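Local coordinates for protein O-methyltransferase (Burkholderia thailandensis, PDB 3MCZ) that probably transfers a methyl group from S-adenosylmethionine to an oxygen atom of its substrate, probably as a dimer, at residues 49-54 with 103-108. Numbering follows the deposited sequence.
Sequences LFDLTQ and LTTTSA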
ATOM      1  N   LEU A  49     -12.460 -15.615   0.287  1.00 14.44           N
ATOM      2  CA  LEU A  49     -11.641 -16.820   0.379  0.50 14.69           C
ATOM      3  C   LEU A  49     -11.680 -17.404   1.786  1.00 14.35           C
ATOM      4  O   LEU A  49     -11.693 -18.620   1.978  1.00 14.82           O
ATOM      5  CB  LEU A  49     -10.195 -16.480  -0.009  0.50 14.67           C
ATOM      6  CG  LEU A  49      -9.166 -17.602   0.068  0.50 15.09           C
ATOM      7  CD1 LEU A  49      -9.491 -18.732  -0.904  0.50 15.06           C
ATOM      8  CD2 LEU A  49      -7.762 -17.042  -0.204  0.50 16.45           C
ATOM      9  N   PHE A  50     -11.710 -16.531   2.784  1.00 14.57           N
ATOM     10  CA  PHE A  50     -11.606 -16.972   4.182  1.00 15.17           C
ATOM     11  C   PHE A  50     -12.858 -17.670   4.732  1.00 15.73           C
ATOM     12  O   PHE A  50     -12.808 -18.326   5.788  1.00 15.09           O
ATOM     13  CB  PHE A  50     -11.212 -15.805   5.076  1.00 14.94           C
ATOM     14  CG  PHE A  50      -9.920 -15.168   4.687  1.00 16.72           C
ATOM     15  CD1 PHE A  50      -8.745 -15.891   4.696  1.00 17.22           C
ATOM     16  CD2 PHE A  50      -9.875 -13.817   4.296  1.00 18.67           C
ATOM     17  CE1 PHE A  50      -7.539 -15.276   4.345  1.00 18.95           C
ATOM     18  CE2 PHE A  50      -8.679 -13.207   3.946  1.00 18.43           C
ATOM     19  CZ  PHE A  50      -7.507 -13.943   3.968  1.00 18.22           C
ATOM     20  N   ASP A  51     -13.968 -17.532   4.017  1.00 16.46           N
ATOM     21  CA  ASP A  51     -15.171 -18.276   4.331  1.00 17.28           C
ATOM     22  C   ASP A  51     -14.951 -19.744   3.980  1.00 17.74           C
ATOM     23  O   ASP A  51     -15.451 -20.624   4.682  1.00 17.72           O
ATOM     24  CB  ASP A  51     -16.379 -17.715   3.567  1.00 17.96           C
ATOM     25  CG  ASP A  51     -16.972 -16.477   4.231  1.00 19.69           C
ATOM     26  OD1 ASP A  51     -16.241 -15.740   4.927  1.00 23.80           O
ATOM     27  OD2 ASP A  51     -18.190 -16.247   4.073  1.00 25.60           O
ATOM     28  N   LEU A  52     -14.227 -20.014   2.890  1.00 17.27           N
ATOM     29  CA  LEU A  52     -13.916 -21.405   2.502  1.00 17.09           C
ATOM     30  C   LEU A  52     -12.959 -22.066   3.488  1.00 16.93           C
ATOM     31  O   LEU A  52     -13.123 -23.242   3.839  1.00 16.83           O
ATOM     32  CB  LEU A  52     -13.328 -21.477   1.087  1.00 17.52           C
ATOM     33  CG  LEU A  52     -13.186 -22.889   0.493  1.00 17.77           C
ATOM     34  CD1 LEU A  52     -14.554 -23.538   0.192  1.00 15.30           C
ATOM     35  CD2 LEU A  52     -12.312 -22.855  -0.760  1.00 19.13           C
ATOM     36  N   THR A  53     -11.973 -21.300   3.955  1.00 16.82           N
ATOM     37  CA  THR A  53     -10.931 -21.813   4.829  1.00 16.93           C
ATOM     38  C   THR A  53     -11.302 -21.756   6.325  1.00 17.80           C
ATOM     39  O   THR A  53     -10.434 -21.888   7.175  1.00 16.90           O
ATOM     40  CB  THR A  53      -9.568 -21.072   4.553  1.00 17.23           C
ATOM     41  OG1 THR A  53      -9.754 -19.651   4.593  1.00 16.68           O
ATOM     42  CG2 THR A  53      -9.029 -21.435   3.178  1.00 16.33           C
ATOM     43  N   GLN A  54     -12.587 -21.594   6.649  1.00 19.45           N
ATOM     44  CA  GLN A  54     -13.065 -21.788   8.035  1.00 20.73           C
ATOM     45  C   GLN A  54     -12.796 -23.219   8.491  1.00 21.18           C
ATOM     46  O   GLN A  54     -12.621 -23.491   9.686  1.00 21.38           O
ATOM     47  CB  GLN A  54     -14.552 -21.479   8.162  1.00 21.47           C
ATOM     48  CG  GLN A  54     -14.859 -19.972   8.255  1.00 23.35           C
ATOM     49  CD  GLN A  54     -16.343 -19.713   8.487  1.00 26.64           C
ATOM     50  OE1 GLN A  54     -17.185 -20.087   7.658  1.00 29.12           O
ATOM     51  NE2 GLN A  54     -16.672 -19.085   9.626  1.00 27.12           N
ATOM     52  N   LEU A 103     -12.347 -11.566   9.498  1.00 14.63           N
ATOM     53  CA  LEU A 103     -12.346 -11.671   8.035  1.00 14.51           C
ATOM     54  C   LEU A 103     -13.297 -12.742   7.492  1.00 15.01           C
ATOM     55  O   LEU A 103     -13.262 -13.062   6.301  1.00 15.77           O
ATOM     56  CB  LEU A 103     -10.921 -11.933   7.545  1.00 13.96           C
ATOM     57  CG  LEU A 103      -9.883 -10.834   7.823  1.00 15.23           C
ATOM     58  CD1 LEU A 103      -8.482 -11.300   7.319  1.00 15.63           C
ATOM     59  CD2 LEU A 103     -10.335  -9.498   7.206  1.00 12.41           C
ATOM     60  N   THR A 104     -14.143 -13.300   8.361  1.00 15.91           N
ATOM     61  CA  THR A 104     -15.181 -14.226   7.951  1.00 16.04           C
ATOM     62  C   THR A 104     -16.531 -13.495   7.935  1.00 17.13           C
ATOM     63  O   THR A 104     -16.866 -12.783   8.891  1.00 16.23           O
ATOM     64  CB  THR A 104     -15.256 -15.472   8.885  1.00 16.89           C
ATOM     65  OG1 THR A 104     -15.428 -15.079  10.258  1.00 15.23           O
ATOM     66  CG2 THR A 104     -13.982 -16.307   8.731  1.00 14.51           C
ATOM     67  N   THR A 105     -17.302 -13.678   6.862  1.00 17.52           N
ATOM     68  CA  THR A 105     -18.528 -12.899   6.656  1.00 18.89           C
ATOM     69  C   THR A 105     -19.587 -13.123   7.763  1.00 20.11           C
ATOM     70  O   THR A 105     -20.413 -12.255   8.031  1.00 20.97           O
ATOM     71  CB  THR A 105     -19.185 -13.239   5.299  1.00 19.32           C
ATOM     72  OG1 THR A 105     -19.579 -14.604   5.317  1.00 20.80           O
ATOM     73  CG2 THR A 105     -18.238 -13.027   4.147  1.00 17.24           C
ATOM     74  N   THR A 106     -19.526 -14.275   8.410  1.00 20.52           N
ATOM     75  CA  THR A 106     -20.484 -14.642   9.431  1.00 21.48           C
ATOM     76  C   THR A 106     -20.099 -14.100  10.804  1.00 21.04           C
ATOM     77  O   THR A 106     -20.874 -14.258  11.748  1.00 21.63           O
ATOM     78  CB  THR A 106     -20.596 -16.190   9.523  1.00 21.46           C
ATOM     79  OG1 THR A 106     -19.277 -16.784   9.569  1.00 23.81           O
ATOM     80  CG2 THR A 106     -21.331 -16.744   8.299  1.00 22.61           C
ATOM     81  N   SER A 107     -18.921 -13.489  10.953  1.00 20.23           N
ATOM     82  CA  SER A 107     -18.507 -13.053  12.280  1.00 19.58           C
ATOM     83  C   SER A 107     -19.141 -11.737  12.623  1.00 19.77           C
ATOM     84  O   SER A 107     -19.136 -10.803  11.814  1.00 20.52           O
ATOM     85  CB  SER A 107     -17.004 -12.906  12.420  1.00 19.24           C
ATOM     86  OG  SER A 107     -16.692 -12.217  13.625  1.00 17.04           O
ATOM     87  N   ALA A 108     -19.616 -11.631  13.859  1.00 19.25           N
ATOM     88  CA  ALA A 108     -20.096 -10.355  14.387  1.00 19.14           C
ATOM     89  C   ALA A 108     -19.031  -9.238  14.325  1.00 18.97           C
ATOM     90  O   ALA A 108     -19.371  -8.064  14.336  1.00 18.42           O
ATOM     91  CB  ALA A 108     -20.634 -10.535  15.842  1.00 19.31           C
TER
HETATM   92  O   HOH W   1     -14.232 -14.003   4.034  1.00 20.08           O
HETATM   93  O   HOH W   2     -19.453 -19.723  10.924  1.00 39.24           O
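Phe50 lays its ring alongside the side chain of Leu103, both pointing the same way, with ring atom CE2 3.9 Å from Leu103 CD1 and the methyl meeting the ring obliquely. Leu85 touches both residues, and Leu103 also packs on Leu28 of the second subunit, so this apolar end of the contact reaches the dimer interface. Next to it, Asp51 makes the two direct hydrogen bonds between the segments, both to Thr105, whose side chain crosses that of Asp51 at about a right angle. Asp51 OD1 accepts Thr105 N through the syn lone pair at 3.0 Å, and at 172° the bond is nearly straight. Asp51 OD2 takes the Thr105 OG1 hydroxyl at 2.5 Å, unusually close, so the exact length is doubtful. With chi1 at 63°, Thr105 OG1 sits between its own N and carbonyl carbon, which lets hydroxyl and amide serve the two carboxylate oxygens together. A water donates to both Asp51 OD1 and Leu103 O. Both segments belong to the helix-turn-helix-like dimerisation domain of the O-methyltransferase family, where the short, weakly bonded helical turn around 49-52 meets the type I turn Thr104–Ser107 that follows helix 97-103; Ser107 N to Thr104 O closes the turn. Beside it, Gln54 CG rests 3.8 Å from Thr104 CG2. Gln54 NE2 bonds to Glu100 OE2, with a second water linking NE2 to Thr106 OG1, while the backbone O of Glu100 takes the Thr104 hydroxyl.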